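Local coordinates for protein carbonic anhydrase (Coccomyxa sp. PA, PDB 3UCJ) that probably catalyses the reversible hydration of carbon dioxide to hydrogencarbonate as a zinc-dependent beta-class carbonic anhydrase, at residues E41-G46 / S84-T89. Numbering follows the deposited sequence.
With AZM (5-acetamido-1,3,4-thiadiazole-2-sulfonamide), chain I.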
loop_
_atom_site.group_PDB
_atom_site.type_symbol
_atom_site.label_atom_id
_atom_site.label_comp_id
_atom_site.label_asym_id
_atom_site.label_seq_id
_atom_site.Cartn_x
_atom_site.Cartn_y
_atom_site.Cartn_z
ATOM N N GLU A 41 23.661 -11.588 -10.048
ATOM C CA GLU A 41 22.880 -12.328 -10.989
ATOM C C GLU A 41 21.528 -12.807 -10.429
ATOM O O GLU A 41 20.728 -13.294 -11.194
ATOM C CB GLU A 41 23.655 -13.557 -11.484
ATOM C CG GLU A 41 24.811 -13.062 -12.399
ATOM C CD GLU A 41 25.537 -14.213 -13.039
ATOM O OE1 GLU A 41 25.815 -14.077 -14.272
ATOM O OE2 GLU A 41 25.785 -15.218 -12.302
ATOM N N TYR A 42 21.329 -12.678 -9.113
ATOM C CA TYR A 42 20.152 -13.287 -8.448
ATOM C C TYR A 42 19.355 -12.149 -7.711
ATOM O O TYR A 42 19.971 -11.235 -7.164
ATOM C CB TYR A 42 20.606 -14.228 -7.363
ATOM C CG TYR A 42 21.206 -15.519 -7.910
ATOM C CD1 TYR A 42 20.377 -16.601 -8.252
ATOM C CD2 TYR A 42 22.597 -15.613 -8.111
ATOM C CE1 TYR A 42 20.893 -17.780 -8.779
ATOM C CE2 TYR A 42 23.156 -16.803 -8.625
ATOM C CZ TYR A 42 22.290 -17.863 -8.972
ATOM O OH TYR A 42 22.824 -18.983 -9.481
ATOM N N LEU A 43 18.039 -12.226 -7.813
ATOM C CA LEU A 43 17.144 -11.599 -6.749
ATOM C C LEU A 43 16.646 -12.757 -5.891
ATOM O O LEU A 43 16.206 -13.740 -6.446
ATOM C CB LEU A 43 15.991 -10.983 -7.468
ATOM C CG LEU A 43 14.760 -10.570 -6.522
ATOM C CD1 LEU A 43 15.217 -9.523 -5.577
ATOM C CD2 LEU A 43 13.657 -10.023 -7.384
ATOM N N TYR A 44 16.595 -12.593 -4.553
ATOM C CA TYR A 44 16.015 -13.609 -3.709
ATOM C C TYR A 44 14.854 -12.841 -2.998
ATOM O O TYR A 44 15.046 -11.719 -2.544
ATOM C CB TYR A 44 17.022 -14.043 -2.707
ATOM C CG TYR A 44 16.542 -14.818 -1.485
ATOM C CD1 TYR A 44 16.635 -16.205 -1.428
ATOM C CD2 TYR A 44 16.042 -14.135 -0.334
ATOM C CE1 TYR A 44 16.256 -16.914 -0.272
ATOM C CE2 TYR A 44 15.684 -14.818 0.775
ATOM C CZ TYR A 44 15.775 -16.203 0.821
ATOM O OH TYR A 44 15.359 -16.838 1.966
ATOM N N ILE A 45 13.713 -13.505 -2.962
ATOM C CA ILE A 45 12.503 -13.023 -2.201
ATOM C C ILE A 45 12.255 -14.155 -1.197
ATOM O O ILE A 45 11.996 -15.339 -1.637
ATOM C CB ILE A 45 11.346 -12.954 -3.104
ATOM C CG1 ILE A 45 11.580 -11.900 -4.236
ATOM C CG2 ILE A 45 10.029 -12.543 -2.271
ATOM C CD1 ILE A 45 10.596 -11.974 -5.388
ATOM N N GLY A 46 12.376 -13.822 0.083
ATOM C CA GLY A 46 12.257 -14.840 1.123
ATOM C C GLY A 46 11.622 -14.250 2.348
ATOM O O GLY A 46 11.222 -13.082 2.346
ATOM N N SER A 84 9.203 -2.856 -6.187
ATOM C CA SER A 84 10.412 -2.016 -6.458
ATOM C C SER A 84 11.701 -2.841 -6.511
ATOM O O SER A 84 12.552 -2.654 -7.372
ATOM C CB SER A 84 10.554 -0.921 -5.362
ATOM O OG SER A 84 9.601 -0.012 -5.776
ATOM N N CYS A 85 11.828 -3.836 -5.651
ATOM C CA CYS A 85 12.959 -4.735 -5.686
ATOM C C CYS A 85 12.916 -5.547 -6.975
ATOM O O CYS A 85 14.010 -5.745 -7.628
ATOM C CB CYS A 85 12.882 -5.771 -4.554
ATOM S SG CYS A 85 13.257 -5.053 -2.912
ATOM N N LEU A 86 11.736 -6.021 -7.343
ATOM C CA LEU A 86 11.570 -6.743 -8.621
ATOM C C LEU A 86 11.919 -5.821 -9.807
ATOM O O LEU A 86 12.682 -6.226 -10.734
ATOM C CB LEU A 86 10.135 -7.266 -8.773
ATOM C CG LEU A 86 9.720 -8.352 -9.746
ATOM C CD1 LEU A 86 10.684 -9.620 -9.697
ATOM C CD2 LEU A 86 8.247 -8.699 -9.433
ATOM N N GLU A 87 11.339 -4.647 -9.850
ATOM C CA GLU A 87 11.515 -3.751 -11.029
ATOM C C GLU A 87 12.998 -3.307 -11.143
ATOM O O GLU A 87 13.613 -3.431 -12.249
ATOM C CB GLU A 87 10.687 -2.480 -10.884
ATOM C CG GLU A 87 10.809 -1.581 -12.103
ATOM C CD GLU A 87 9.946 -0.315 -11.968
ATOM O OE1 GLU A 87 10.461 0.603 -11.338
ATOM O OE2 GLU A 87 8.854 -0.188 -12.555
ATOM N N TYR A 88 13.614 -2.881 -10.051
ATOM C CA TYR A 88 15.010 -2.428 -10.106
ATOM C C TYR A 88 15.990 -3.544 -10.594
ATOM O O TYR A 88 16.854 -3.291 -11.474
ATOM C CB TYR A 88 15.489 -1.786 -8.791
ATOM C CG TYR A 88 16.919 -1.291 -8.971
ATOM C CD1 TYR A 88 17.163 -0.221 -9.833
ATOM C CD2 TYR A 88 17.967 -1.922 -8.343
ATOM C CE1 TYR A 88 18.496 0.248 -10.070
ATOM C CE2 TYR A 88 19.298 -1.455 -8.520
ATOM C CZ TYR A 88 19.522 -0.360 -9.453
ATOM O OH TYR A 88 20.847 0.055 -9.629
ATOM N N THR A 89 15.822 -4.753 -10.048
ATOM C CA THR A 89 16.687 -5.860 -10.359
ATOM C C THR A 89 16.474 -6.337 -11.793
ATOM O O THR A 89 17.489 -6.603 -12.467
ATOM C CB THR A 89 16.572 -7.108 -9.427
ATOM O OG1 THR A 89 15.207 -7.515 -9.428
ATOM C CG2 THR A 89 17.075 -6.703 -7.998
HETATM C C1 AZM I . 19.585 0.737 -5.523
HETATM C C2 AZM I . 18.740 2.057 -7.370
HETATM C C3 AZM I . 16.826 3.226 -8.118
HETATM C C4 AZM I . 16.075 3.933 -9.210
HETATM N N1 AZM I . 21.148 0.372 -3.354
HETATM N N2 AZM I . 20.046 1.901 -7.447
HETATM N N3 AZM I . 20.605 1.055 -6.366
HETATM N N4 AZM I . 18.113 2.882 -8.274
HETATM O O1 AZM I . 20.335 -1.533 -4.704
HETATM O O2 AZM I . 18.592 -0.089 -3.570
HETATM O O3 AZM I . 16.231 2.992 -7.062
HETATM S S1 AZM I . 19.964 -0.256 -4.168
HETATM S S2 AZM I . 18.047 1.326 -6.006
#
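Leu43 lays its CD2 methyl against the helix, between Leu86 and Thr89. CD2 meets Leu86 CD1 at 3.8 Å, a plain apolar contact, and Thr89 OG1 at 3.6 Å. The Leu43 side chain crosses both partners at about a right angle. With CG anti to the backbone N (chi1 166°), Leu43 carries its branched end toward the helix, where CD1 lies 4.2 Å from Thr89 CG2. No hydrogen bond crosses between the two segments; the contact is side-chain packing. Thr89 turns OG1 back over its own helix (chi1 55°). This hydroxyl is 2.8 Å from Cys85 O and 3.1 Å from Leu86 O. The buried hydroxyl thus has polar partners in its own helix, while Leu43 CD2 packs against the same oxygen.

Tyr88 takes no part in this packing. One face of its ring lies against the thiadiazole of a bound acetazolamide, with AZM C2 3.2 Å above the ring plane and offset toward the rim. Tyr88 OH is 3.0 Å from AZM N2. With an alanine in its place, the thiadiazole would lose the aromatic surface it lies against and is likely to be held less firmly on that side. Gln38 NE2 is hydrogen-bonded to the inhibitor.

The axes of strand 42-46 and helix segment 84-89 run almost antiparallel and come within 9.7 Å at their closest. Strand 42-47 is flanked by strands 65-70 and 97-103, and helix 80-92 packs along one face of the sheet. Leu86 also touches Ile98 of strand 97-103 and Ile170 of helix 169-176, while Thr89 reaches Phe66 of strand 65-70.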